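PDB 6CNG: fatty Acid Kinase (Fak) B3 protein, which binds linoleic acid in this crystal and may take part in lipid transport or fatty acid metabolism. Local coordinates for residues Ala55-Val60 with Met71-Ala76; Arg93-Ala98 with Thr131-Ile136; Phe102-Thr107 with Glu150-Leu155; Glu265-Arg268 with Gln273-Ile276. One frame throughout, in Å; residues are numbered along the deposited sequence.

Interactions 1, 2 and 3 all reach one mixed sheet, whereas interaction 4 belongs to the second sheet of the chain. The closest relation is that of interactions 2 and 3, whose centres are 12 Å apart: strands 132-137 and 100-105 run side by side, and Ile136 N lies 2.7 Å from Leu103 O, a probable hydrogen bond. Interaction 1 stands apart, its centre 29 Å from that of interaction 3; its Phe59 side chain is about 12 Å from the bound linoleic acid. Interaction 3 includes Thr107, which touches the lipid directly. Interaction 4 lies away from the annotated sites, though its nearest atoms come within about 5 Å of interaction 3.

Interaction 1 (Ala55-Val60 with Met71-Ala76); sequences ADQVFV and METMYA
The Phe59 ring receives the CG2 methyl of Thr73 at an oblique angle, with Phe59 CZ 4.3 Å from Thr73 CG2. The carboxamide of Gln57 approaches the same outer end of the ring, its OE1 3.6 Å from Phe59 CZ, and the coordinates place Gln57 OE1 and Thr73 CG2 on opposite sides of the ring plane. Gln57 OE1 is itself 4.4 Å from Thr73 CG2, so one methyl meets both flat groups. A third flat group lies within residues 71-76: the CE methyl of Met74 sits 3.3 Å above the plane of the Tyr75 ring, over its centre.

Across the contact the packing is light: a methyl lies beside a ring and an amide oxygen. No hydrogen bond joins the segments, the summed buried surface is 72 Å², and the nearest alpha carbons, Phe59 CA and Met71 CA, remain 10.2 Å apart. The Thr73 torsion accounts for the choice of methyl: with chi1 at -58°, CG2 is anti to the backbone N and extends toward the strand, while OG1 turns back along the helix to bond Gln69 O. That bond satisfies the hydroxyl within the helix.

The arrangement lays one helical turn of 67-76 beside the short strand 57-60, which pairs antiparallel with strand 43-54 through backbone bonds between Phe59 and Ile52. Val54 of strand 43-54 touches both Phe59 and Thr73, and Leu65 also packs on Phe59. From the same helix, Met71 and Met74 reach Ser286 and Phe287, respectively, of helix 283-289.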
loop_
_atom_site.group_PDB
_atom_site.type_symbol
_atom_site.label_atom_id
_atom_site.label_comp_id
_atom_site.label_asym_id
_atom_site.label_seq_id
_atom_site.Cartn_x
_atom_site.Cartn_y
_atom_site.Cartn_z
ATOM N N ALA A 55 23.675 1.425 -3.140
ATOM C CA ALA A 55 25.008 1.343 -3.776
ATOM C C ALA A 55 24.958 0.271 -4.868
ATOM O O ALA A 55 24.035 0.303 -5.688
ATOM C CB ALA A 55 26.090 1.197 -2.716
ATOM N N ASP A 56 25.904 -0.678 -4.923
ATOM C CA ASP A 56 25.879 -1.744 -5.929
ATOM C C ASP A 56 25.228 -3.040 -5.423
ATOM O O ASP A 56 25.432 -4.097 -6.022
ATOM C CB ASP A 56 27.260 -2.002 -6.561
ATOM C CG ASP A 56 28.378 -2.190 -5.537
ATOM O OD1 ASP A 56 28.143 -1.954 -4.330
ATOM O OD2 ASP A 56 29.508 -2.569 -5.951
ATOM N N GLN A 57 24.409 -2.964 -4.370
ATOM C CA GLN A 57 23.634 -4.092 -3.863
ATOM C C GLN A 57 22.145 -3.901 -4.160
ATOM O O GLN A 57 21.605 -2.797 -4.064
ATOM C CB GLN A 57 23.829 -4.239 -2.350
ATOM C CG GLN A 57 23.108 -5.416 -1.744
ATOM C CD GLN A 57 23.615 -5.773 -0.354
ATOM O OE1 GLN A 57 24.193 -4.935 0.363
ATOM N NE2 GLN A 57 23.402 -7.034 0.037
ATOM N N VAL A 58 21.474 -4.981 -4.510
ATOM C CA VAL A 58 20.057 -4.934 -4.831
ATOM C C VAL A 58 19.280 -5.777 -3.832
ATOM O O VAL A 58 19.669 -6.904 -3.509
ATOM C CB VAL A 58 19.776 -5.399 -6.267
ATOM C CG1 VAL A 58 18.307 -5.495 -6.477
ATOM C CG2 VAL A 58 20.381 -4.447 -7.253
ATOM N N PHE A 59 18.185 -5.223 -3.347
ATOM C CA PHE A 59 17.303 -5.911 -2.435
ATOM C C PHE A 59 15.982 -6.112 -3.153
ATOM O O PHE A 59 15.415 -5.167 -3.718
ATOM C CB PHE A 59 17.113 -5.085 -1.172
ATOM C CG PHE A 59 18.382 -4.848 -0.410
ATOM C CD1 PHE A 59 19.192 -3.766 -0.703
ATOM C CD2 PHE A 59 18.767 -5.700 0.615
ATOM C CE1 PHE A 59 20.348 -3.551 0.003
ATOM C CE2 PHE A 59 19.935 -5.483 1.330
ATOM C CZ PHE A 59 20.720 -4.411 1.030
ATOM N N VAL A 60 15.521 -7.342 -3.171
ATOM C CA VAL A 60 14.246 -7.666 -3.781
ATOM C C VAL A 60 13.224 -7.792 -2.667
ATOM O O VAL A 60 13.463 -8.478 -1.669
ATOM C CB VAL A 60 14.341 -8.944 -4.616
ATOM C CG1 VAL A 60 12.991 -9.256 -5.202
ATOM C CG2 VAL A 60 15.357 -8.750 -5.699
ATOM N N MET A 71 17.157 -1.590 5.542
ATOM C CA MET A 71 17.045 -0.234 6.041
ATOM C C MET A 71 18.356 0.233 6.664
ATOM O O MET A 71 18.800 1.361 6.425
ATOM C CB MET A 71 15.894 -0.168 7.043
ATOM C CG MET A 71 14.528 -0.400 6.397
ATOM S SD MET A 71 13.921 0.913 5.306
ATOM C CE MET A 71 13.488 2.163 6.496
ATOM N N GLU A 72 18.981 -0.623 7.490
ATOM C CA GLU A 72 20.258 -0.275 8.112
ATOM C C GLU A 72 21.279 0.104 7.057
ATOM O O GLU A 72 22.001 1.097 7.198
ATOM C CB GLU A 72 20.767 -1.476 8.919
ATOM C CG GLU A 72 22.072 -1.247 9.695
ATOM C CD GLU A 72 22.390 -2.351 10.690
ATOM O OE1 GLU A 72 23.438 -2.248 11.362
ATOM O OE2 GLU A 72 21.599 -3.310 10.815
ATOM N N THR A 73 21.329 -0.667 5.983
ATOM C CA THR A 73 22.260 -0.401 4.900
ATOM C C THR A 73 21.922 0.896 4.209
ATOM O O THR A 73 22.816 1.696 3.918
ATOM C CB THR A 73 22.227 -1.558 3.916
ATOM O OG1 THR A 73 22.569 -2.755 4.611
ATOM C CG2 THR A 73 23.195 -1.353 2.800
ATOM N N MET A 74 20.636 1.140 3.982
ATOM C CA MET A 74 20.227 2.355 3.315
ATOM C C MET A 74 20.624 3.562 4.132
ATOM O O MET A 74 21.169 4.531 3.612
ATOM C CB MET A 74 18.723 2.268 3.106
ATOM C CG MET A 74 18.067 3.462 2.444
ATOM S SD MET A 74 17.622 4.720 3.596
ATOM C CE MET A 74 16.465 3.897 4.634
ATOM N N TYR A 75 20.371 3.524 5.420
ATOM C CA TYR A 75 20.653 4.694 6.205
ATOM C C TYR A 75 22.136 4.880 6.392
ATOM O O TYR A 75 22.581 5.995 6.655
ATOM C CB TYR A 75 19.980 4.549 7.542
ATOM C CG TYR A 75 18.509 4.918 7.576
ATOM C CD1 TYR A 75 18.088 6.204 7.297
ATOM C CD2 TYR A 75 17.554 3.989 7.938
ATOM C CE1 TYR A 75 16.748 6.551 7.370
ATOM C CE2 TYR A 75 16.196 4.333 8.013
ATOM C CZ TYR A 75 15.808 5.606 7.732
ATOM O OH TYR A 75 14.470 5.952 7.797
ATOM N N ALA A 76 22.910 3.815 6.280
ATOM C CA ALA A 76 24.359 3.878 6.406
ATOM C C ALA A 76 25.042 4.417 5.168
ATOM O O ALA A 76 26.229 4.736 5.215
ATOM C CB ALA A 76 24.899 2.477 6.640
#

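Interaction 2 (Arg93-Ala98 with Thr131-Ile136); sequences RAFEGA and TKIHVI
Phe95 offers one ring face to the CD1 methyl of Ile133, the nearest pair being Phe95 CE2 and Ile133 CD1 at 4.5 Å. Two conformations produce this approach. Phe95 holds CG beside its backbone N, which directs the ring, and chi2 at -23° turns one ring face toward Ile133. Ile133 places CG1 beside its backbone N and then runs on almost straight to CD1 (chi2 159°), which carries that methyl to the ring. The coordinates put CD1 nearer the CE2 side than the ring centre. At this spacing the contact is a loose apolar one.

The second touch is between Thr131 CG2 and Ala98 O, 4.0 Å apart. In Thr131 the methyl stands anti to the backbone N, and the hydroxyl lies beside that N, where OG1 makes a weak hydrogen bond to His128 O.

These side chains belong to the parallel alpha/beta part of the fold, in which strand 100-105 lies between strands 23-28 and 132-137. Phe95, near the end of helix 88-95, is the first residue of a type II beta turn to Ala98, leading into strand 100-105. The third turn position is Gly97, with phi at 82°, a value that suits glycine. The packing thus reaches across strand 100-105, whose Ile101 touches Phe95, Thr131 and Ile133.

Helix 113-127 flanks the same face: Tyr124 meets the Phe95 ring edge-to-face, and Leu125 packs against Ile133. Lys24 NZ hydrogen-bonds Ala94 O and Glu96 O near the helix end.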
loop_
_atom_site.group_PDB
_atom_site.type_symbol
_atom_site.label_atom_id
_atom_site.label_comp_id
_atom_site.label_asym_id
_atom_site.label_seq_id
_atom_site.Cartn_x
_atom_site.Cartn_y
_atom_site.Cartn_z
ATOM N N ARG A 93 4.732 -13.832 -15.474
ATOM C CA ARG A 93 4.985 -15.029 -14.686
ATOM C C ARG A 93 3.884 -15.260 -13.674
ATOM O O ARG A 93 3.463 -16.398 -13.442
ATOM C CB ARG A 93 6.284 -14.863 -13.905
ATOM C CG ARG A 93 7.559 -14.995 -14.680
ATOM C CD ARG A 93 8.702 -15.445 -13.748
ATOM N NE ARG A 93 8.536 -15.047 -12.340
ATOM C CZ ARG A 93 8.117 -15.846 -11.354
ATOM N NH1 ARG A 93 7.794 -17.121 -11.580
ATOM N NH2 ARG A 93 8.021 -15.361 -10.121
ATOM N N ALA A 94 3.472 -14.205 -13.002
ATOM C CA ALA A 94 2.507 -14.312 -11.924
ATOM C C ALA A 94 1.126 -14.721 -12.414
ATOM O O ALA A 94 0.338 -15.255 -11.636
ATOM C CB ALA A 94 2.439 -12.981 -11.196
ATOM N N PHE A 95 0.825 -14.500 -13.681
ATOM C CA PHE A 95 -0.481 -14.831 -14.197
ATOM C C PHE A 95 -0.711 -16.332 -14.332
ATOM O O PHE A 95 -1.865 -16.760 -14.364
ATOM C CB PHE A 95 -0.653 -14.194 -15.567
ATOM C CG PHE A 95 -0.732 -12.706 -15.554
ATOM C CD1 PHE A 95 -1.121 -12.011 -14.436
ATOM C CD2 PHE A 95 -0.445 -12.007 -16.682
ATOM C CE1 PHE A 95 -1.207 -10.672 -14.461
ATOM C CE2 PHE A 95 -0.525 -10.671 -16.705
ATOM C CZ PHE A 95 -0.913 -9.998 -15.598
ATOM N N GLU A 96 0.343 -17.138 -14.402
ATOM C CA GLU A 96 0.196 -18.522 -14.830
ATOM C C GLU A 96 -0.663 -19.351 -13.879
ATOM O O GLU A 96 -0.588 -19.214 -12.660
ATOM C CB GLU A 96 1.562 -19.175 -14.970
ATOM C CG GLU A 96 1.448 -20.510 -15.692
ATOM C CD GLU A 96 2.573 -21.466 -15.386
ATOM O OE1 GLU A 96 2.668 -22.486 -16.091
ATOM O OE2 GLU A 96 3.346 -21.223 -14.428
ATOM N N GLY A 97 -1.484 -20.230 -14.453
ATOM C CA GLY A 97 -2.294 -21.143 -13.662
ATOM C C GLY A 97 -3.590 -20.582 -13.114
ATOM O O GLY A 97 -4.146 -21.156 -12.174
ATOM N N ALA A 98 -4.083 -19.472 -13.656
ATOM C CA ALA A 98 -5.316 -18.872 -13.172
ATOM C C ALA A 98 -6.144 -18.390 -14.348
ATOM O O ALA A 98 -5.598 -17.909 -15.343
ATOM C CB ALA A 98 -5.053 -17.684 -12.255
ATOM N N THR A 131 -8.872 -16.123 -20.639
ATOM C CA THR A 131 -8.475 -15.596 -19.341
ATOM C C THR A 131 -9.093 -14.218 -19.158
ATOM O O THR A 131 -9.221 -13.449 -20.116
ATOM C CB THR A 131 -6.944 -15.488 -19.250
ATOM O OG1 THR A 131 -6.347 -16.778 -19.468
ATOM C CG2 THR A 131 -6.498 -14.944 -17.887
ATOM N N LYS A 132 -9.485 -13.917 -17.923
ATOM C CA LYS A 132 -10.012 -12.607 -17.570
ATOM C C LYS A 132 -9.081 -11.938 -16.571
ATOM O O LYS A 132 -8.659 -12.565 -15.591
ATOM C CB LYS A 132 -11.413 -12.710 -16.975
ATOM C CG LYS A 132 -12.433 -13.263 -17.942
ATOM C CD LYS A 132 -13.759 -13.509 -17.230
ATOM C CE LYS A 132 -14.901 -13.749 -18.201
ATOM N NZ LYS A 132 -16.123 -14.120 -17.472
ATOM N N ILE A 133 -8.780 -10.662 -16.809
ATOM C CA ILE A 133 -7.809 -9.924 -16.007
ATOM C C ILE A 133 -8.335 -8.509 -15.806
ATOM O O ILE A 133 -8.741 -7.845 -16.762
ATOM C CB ILE A 133 -6.410 -9.895 -16.668
ATOM C CG1 ILE A 133 -5.851 -11.306 -16.901
ATOM C CG2 ILE A 133 -5.454 -9.150 -15.803
ATOM C CD1 ILE A 133 -4.779 -11.373 -17.955
ATOM N N HIS A 134 -8.334 -8.054 -14.559
ATOM C CA HIS A 134 -8.714 -6.695 -14.214
ATOM C C HIS A 134 -7.589 -6.056 -13.420
ATOM O O HIS A 134 -7.260 -6.512 -12.318
ATOM C CB HIS A 134 -9.996 -6.699 -13.390
ATOM C CG HIS A 134 -10.478 -5.332 -13.009
ATOM N ND1 HIS A 134 -11.049 -4.470 -13.914
ATOM C CD2 HIS A 134 -10.501 -4.700 -11.814
ATOM C CE1 HIS A 134 -11.392 -3.358 -13.294
ATOM N NE2 HIS A 134 -11.074 -3.474 -12.017
ATOM N N VAL A 135 -7.034 -4.981 -13.971
ATOM C CA VAL A 135 -5.939 -4.239 -13.356
ATOM C C VAL A 135 -6.516 -3.042 -12.626
ATOM O O VAL A 135 -7.241 -2.229 -13.209
ATOM C CB VAL A 135 -4.922 -3.765 -14.408
ATOM C CG1 VAL A 135 -3.749 -3.119 -13.723
ATOM C CG2 VAL A 135 -4.469 -4.902 -15.301
ATOM N N ILE A 136 -6.156 -2.927 -11.365
ATOM C CA ILE A 136 -6.635 -1.877 -10.496
ATOM C C ILE A 136 -5.428 -1.046 -10.155
ATOM O O ILE A 136 -4.490 -1.530 -9.531
ATOM C CB ILE A 136 -7.268 -2.471 -9.229
ATOM C CG1 ILE A 136 -8.446 -3.360 -9.645
ATOM C CG2 ILE A 136 -7.656 -1.388 -8.311
ATOM C CD1 ILE A 136 -8.986 -4.245 -8.554
#

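Interaction 3 (Phe102-Thr107 with Glu150-Leu155); sequences FLVTIT and EKLNDL
Strand 100-105, set between its parallel neighbours 23-28 and 132-137 in a mixed sheet, meets helix 143-157 where Phe102 and Val104 receive the branched end of Leu152. The two methyls of Leu152 divide the work. CD1 reaches both strand residues, lying 3.8 Å from Val104 CG2 and 3.9 Å from Phe102 CB. CD2 goes over one face of the Phe102 aromatic ring, 4.0 Å from Phe102 CD2. Because the Val104 branch CG2 lies beside its own backbone N (chi1 -172° puts CG1 anti to that N), it is the methyl turned to the helix. The contact is wholly apolar, with no hydrogen bond between the segments and all three residues buried.

In the fold, helices cover both faces of this strand: helix 143-157 shares its face with helix 162-174, whose Phe162 stacks on the Phe102 ring and whose Ile169 touches Leu152, while Leu103 and Thr105 instead contact helix 113-127.

Further along, toward the linoleic acid pocket, Thr105 OG1 donates a 2.9 Å hydrogen bond to Ile106 O, the donor tilted 33° from the carbonyl plane. Thr107 then touches the lipid. Toward the second sheet, Asp154 OD2 forms a salt bridge with Arg248 NH2 and Glu150 OE2 one with Lys277 NZ.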
loop_
_atom_site.group_PDB
_atom_site.type_symbol
_atom_site.label_atom_id
_atom_site.label_comp_id
_atom_site.label_asym_id
_atom_site.label_seq_id
_atom_site.Cartn_x
_atom_site.Cartn_y
_atom_site.Cartn_z
ATOM N N PHE A 102 -7.112 -10.639 -10.814
ATOM C CA PHE A 102 -7.128 -9.245 -10.405
ATOM C C PHE A 102 -5.730 -8.836 -10.000
ATOM O O PHE A 102 -5.018 -9.579 -9.326
ATOM C CB PHE A 102 -8.079 -9.008 -9.234
ATOM C CG PHE A 102 -9.465 -9.283 -9.593
ATOM C CD1 PHE A 102 -9.950 -10.565 -9.605
ATOM C CD2 PHE A 102 -10.278 -8.266 -10.013
ATOM C CE1 PHE A 102 -11.242 -10.818 -10.002
ATOM C CE2 PHE A 102 -11.563 -8.514 -10.400
ATOM C CZ PHE A 102 -12.039 -9.785 -10.395
ATOM N N LEU A 103 -5.365 -7.634 -10.385
ATOM C CA LEU A 103 -4.027 -7.138 -10.168
ATOM C C LEU A 103 -4.174 -5.739 -9.611
ATOM O O LEU A 103 -4.687 -4.853 -10.285
ATOM C CB LEU A 103 -3.258 -7.157 -11.490
ATOM C CG LEU A 103 -1.757 -6.942 -11.469
ATOM C CD1 LEU A 103 -1.239 -6.982 -12.883
ATOM C CD2 LEU A 103 -1.353 -5.654 -10.781
ATOM N N VAL A 104 -3.738 -5.547 -8.378
ATOM C CA VAL A 104 -3.755 -4.248 -7.733
ATOM C C VAL A 104 -2.324 -3.761 -7.670
ATOM O O VAL A 104 -1.459 -4.433 -7.104
ATOM C CB VAL A 104 -4.346 -4.340 -6.322
ATOM C CG1 VAL A 104 -4.539 -2.965 -5.724
ATOM C CG2 VAL A 104 -5.631 -5.095 -6.358
ATOM N N THR A 105 -2.082 -2.586 -8.214
ATOM C CA THR A 105 -0.799 -1.939 -8.116
ATOM C C THR A 105 -0.846 -0.742 -7.181
ATOM O O THR A 105 -1.882 -0.140 -6.917
ATOM C CB THR A 105 -0.299 -1.463 -9.478
ATOM O OG1 THR A 105 -1.033 -0.306 -9.883
ATOM C CG2 THR A 105 -0.443 -2.539 -10.486
ATOM N N ILE A 106 0.324 -0.420 -6.673
ATOM C CA ILE A 106 0.544 0.854 -6.053
ATOM C C ILE A 106 0.257 1.963 -7.068
ATOM O O ILE A 106 0.233 1.748 -8.293
ATOM C CB ILE A 106 2.019 0.815 -5.609
ATOM C CG1 ILE A 106 2.269 1.723 -4.402
ATOM C CG2 ILE A 106 2.953 1.079 -6.825
ATOM C CD1 ILE A 106 3.691 1.646 -3.816
ATOM N N THR A 107 0.002 3.163 -6.539
ATOM C CA THR A 107 -0.329 4.319 -7.357
ATOM C C THR A 107 0.478 4.371 -8.647
ATOM O O THR A 107 1.707 4.408 -8.627
ATOM C CB THR A 107 -0.101 5.613 -6.587
ATOM O OG1 THR A 107 -0.099 6.696 -7.519
ATOM C CG2 THR A 107 1.194 5.588 -5.814
ATOM N N GLU A 150 -7.897 -7.601 0.607
ATOM C CA GLU A 150 -8.818 -8.290 1.480
ATOM C C GLU A 150 -10.222 -8.313 0.895
ATOM O O GLU A 150 -10.915 -9.333 0.966
ATOM C CB GLU A 150 -8.831 -7.606 2.840
ATOM C CG GLU A 150 -9.992 -8.085 3.686
ATOM C CD GLU A 150 -9.975 -7.565 5.107
ATOM O OE1 GLU A 150 -10.763 -8.074 5.933
ATOM O OE2 GLU A 150 -9.163 -6.666 5.389
ATOM N N LYS A 151 -10.665 -7.200 0.325
ATOM C CA LYS A 151 -12.010 -7.145 -0.201
ATOM C C LYS A 151 -12.162 -8.016 -1.430
ATOM O O LYS A 151 -13.187 -8.674 -1.604
ATOM C CB LYS A 151 -12.374 -5.711 -0.526
ATOM C CG LYS A 151 -13.773 -5.580 -1.089
ATOM C CD LYS A 151 -14.865 -6.121 -0.188
ATOM C CE LYS A 151 -14.842 -5.504 1.171
ATOM N NZ LYS A 151 -16.132 -5.623 1.907
ATOM N N LEU A 152 -11.189 -8.015 -2.314
ATOM C CA LEU A 152 -11.303 -8.910 -3.443
ATOM C C LEU A 152 -11.506 -10.338 -2.958
ATOM O O LEU A 152 -12.370 -11.063 -3.469
ATOM C CB LEU A 152 -10.056 -8.803 -4.288
ATOM C CG LEU A 152 -9.842 -7.521 -5.056
ATOM C CD1 LEU A 152 -8.490 -7.461 -5.662
ATOM C CD2 LEU A 152 -10.882 -7.427 -6.151
ATOM N N ASN A 153 -10.742 -10.743 -1.944
ATOM C CA ASN A 153 -10.877 -12.076 -1.393
ATOM C C ASN A 153 -12.250 -12.287 -0.802
ATOM O O ASN A 153 -12.876 -13.321 -1.021
ATOM C CB ASN A 153 -9.815 -12.294 -0.320
ATOM C CG ASN A 153 -9.641 -13.762 0.032
ATOM O OD1 ASN A 153 -9.344 -14.575 -0.839
ATOM N ND2 ASN A 153 -9.820 -14.100 1.304
ATOM N N ASP A 154 -12.715 -11.333 -0.008
ATOM C CA ASP A 154 -14.081 -11.363 0.482
ATOM C C ASP A 154 -15.057 -11.636 -0.660
ATOM O O ASP A 154 -15.852 -12.576 -0.605
ATOM C CB ASP A 154 -14.412 -10.012 1.112
ATOM C CG ASP A 154 -13.836 -9.815 2.494
ATOM O OD1 ASP A 154 -13.138 -10.700 3.035
ATOM O OD2 ASP A 154 -14.105 -8.722 3.037
ATOM N N LEU A 155 -15.009 -10.802 -1.706
ATOM C CA LEU A 155 -15.972 -10.891 -2.798
ATOM C C LEU A 155 -15.943 -12.250 -3.467
ATOM O O LEU A 155 -16.990 -12.745 -3.882
ATOM C CB LEU A 155 -15.745 -9.797 -3.840
ATOM C CG LEU A 155 -15.711 -8.363 -3.323
ATOM C CD1 LEU A 155 -15.062 -7.477 -4.302
ATOM C CD2 LEU A 155 -17.075 -7.866 -2.995
#

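Interaction 4 (Glu265-Arg268 with Gln273-Ile276); sequences ERIR and QADI
Apolar contacts join Ile267 and Arg268 of the helix to Ala274 and Ile276 of residues 273-276, just beyond the helix in the chain. Ile267 uses its CG2 branch, which lies 4.1 Å from Ala274 CB and also 4.1 Å from Ile276 CD1. Its chi1 of -65° sets CG2 anti to the backbone N, directing that methyl at both partners. Arg268 adds the carbon part of its chain: CG is 4.0 Å from Ile276 CD1 and 4.4 Å from Ala274 CB. Ile276 CD1 therefore touches both helix residues, its side chain crossing each at a slant.

This packing closes the second half of a beta-alpha-beta unit, strand 247-253, helix 257-270 and strand 275-280. The chain turns back so soon after the helix that Arg268 CA and Ala274 CA are 5.8 Å apart. Ile249 and Met251 of strand 247-253 also pack on Ile267, and Met251 reaches Ile276, so the helix lies over both parallel strands. Strand 275-280 is the outermost on its side of the sheet within this chain.

No hydrogen bond crosses between the segments; the charged pair lies within the helix. Arg268 bends at chi3 (-93°) and brings its guanidinium back toward Glu265, forming a salt bridge to Glu265 OE1; the NH2 bond is implausibly short, so its detail is doubtful, and the NH1 bond is weak. Glu265 CA lies 4.0 Å above one face of that guanidinium, offset toward its rim. Arg268 NE is hydrogen-bonded to Ser264 OG.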
loop_
_atom_site.group_PDB
_atom_site.type_symbol
_atom_site.label_atom_id
_atom_site.label_comp_id
_atom_site.label_asym_id
_atom_site.label_seq_id
_atom_site.Cartn_x
_atom_site.Cartn_y
_atom_site.Cartn_z
ATOM N N GLU A 265 -6.762 2.239 20.149
ATOM C CA GLU A 265 -7.615 2.352 21.321
ATOM C C GLU A 265 -8.551 3.547 21.202
ATOM O O GLU A 265 -9.751 3.404 21.408
ATOM C CB GLU A 265 -6.777 2.394 22.595
ATOM C CG GLU A 265 -6.236 1.030 23.031
ATOM C CD GLU A 265 -7.332 0.028 23.431
ATOM O OE1 GLU A 265 -7.118 -1.201 23.265
ATOM O OE2 GLU A 265 -8.412 0.454 23.905
ATOM N N ARG A 266 -8.019 4.727 20.851
ATOM C CA ARG A 266 -8.848 5.927 20.722
ATOM C C ARG A 266 -9.974 5.712 19.733
ATOM O O ARG A 266 -11.108 6.143 19.962
ATOM C CB ARG A 266 -8.017 7.107 20.217
ATOM C CG ARG A 266 -7.706 8.155 21.222
ATOM C CD ARG A 266 -7.892 9.559 20.679
ATOM N NE ARG A 266 -9.251 10.046 20.914
ATOM C CZ ARG A 266 -9.613 11.320 20.842
ATOM N NH1 ARG A 266 -8.702 12.242 20.537
ATOM N NH2 ARG A 266 -10.881 11.667 21.084
ATOM N N ILE A 267 -9.665 5.094 18.605
ATOM C CA ILE A 267 -10.682 4.831 17.608
ATOM C C ILE A 267 -11.701 3.848 18.128
ATOM O O ILE A 267 -12.903 3.994 17.874
ATOM C CB ILE A 267 -10.030 4.298 16.327
ATOM C CG1 ILE A 267 -9.152 5.384 15.746
ATOM C CG2 ILE A 267 -11.105 3.842 15.364
ATOM C CD1 ILE A 267 -8.211 4.903 14.596
ATOM N N ARG A 268 -11.244 2.829 18.859
ATOM C CA ARG A 268 -12.174 1.849 19.393
ATOM C C ARG A 268 -12.989 2.435 20.519
ATOM O O ARG A 268 -14.135 2.041 20.723
ATOM C CB ARG A 268 -11.452 0.615 19.898
ATOM C CG ARG A 268 -10.957 -0.281 18.785
ATOM C CD ARG A 268 -10.473 -1.649 19.285
ATOM N NE ARG A 268 -9.043 -1.650 19.535
ATOM C CZ ARG A 268 -8.484 -1.614 20.737
ATOM N NH1 ARG A 268 -9.231 -1.590 21.839
ATOM N NH2 ARG A 268 -7.161 -1.613 20.824
ATOM N N GLN A 273 -17.149 -0.801 17.358
ATOM C CA GLN A 273 -17.162 -1.932 16.444
ATOM C C GLN A 273 -15.996 -1.938 15.458
ATOM O O GLN A 273 -15.948 -2.810 14.587
ATOM C CB GLN A 273 -18.493 -1.969 15.685
ATOM C CG GLN A 273 -19.508 -2.982 16.260
ATOM C CD GLN A 273 -19.682 -2.893 17.788
ATOM O OE1 GLN A 273 -19.149 -3.718 18.543
ATOM N NE2 GLN A 273 -20.453 -1.909 18.238
ATOM N N ALA A 274 -15.051 -1.010 15.585
ATOM C CA ALA A 274 -13.987 -0.890 14.599
ATOM C C ALA A 274 -13.214 -2.191 14.473
ATOM O O ALA A 274 -12.919 -2.858 15.467
ATOM C CB ALA A 274 -13.037 0.243 14.974
ATOM N N ASP A 275 -12.874 -2.526 13.232
ATOM C CA ASP A 275 -12.169 -3.738 12.884
ATOM C C ASP A 275 -10.820 -3.234 12.389
ATOM O O ASP A 275 -10.685 -2.808 11.244
ATOM C CB ASP A 275 -12.959 -4.498 11.825
ATOM C CG ASP A 275 -12.219 -5.725 11.282
ATOM O OD1 ASP A 275 -11.094 -6.024 11.752
ATOM O OD2 ASP A 275 -12.778 -6.393 10.380
ATOM N N ILE A 276 -9.841 -3.254 13.261
ATOM C CA ILE A 276 -8.532 -2.699 12.973
ATOM C C ILE A 276 -7.505 -3.817 12.954
ATOM O O ILE A 276 -7.504 -4.693 13.827
ATOM C CB ILE A 276 -8.162 -1.655 14.043
ATOM C CG1 ILE A 276 -9.247 -0.599 14.146
ATOM C CG2 ILE A 276 -6.806 -1.018 13.736
ATOM C CD1 ILE A 276 -9.025 0.331 15.299
#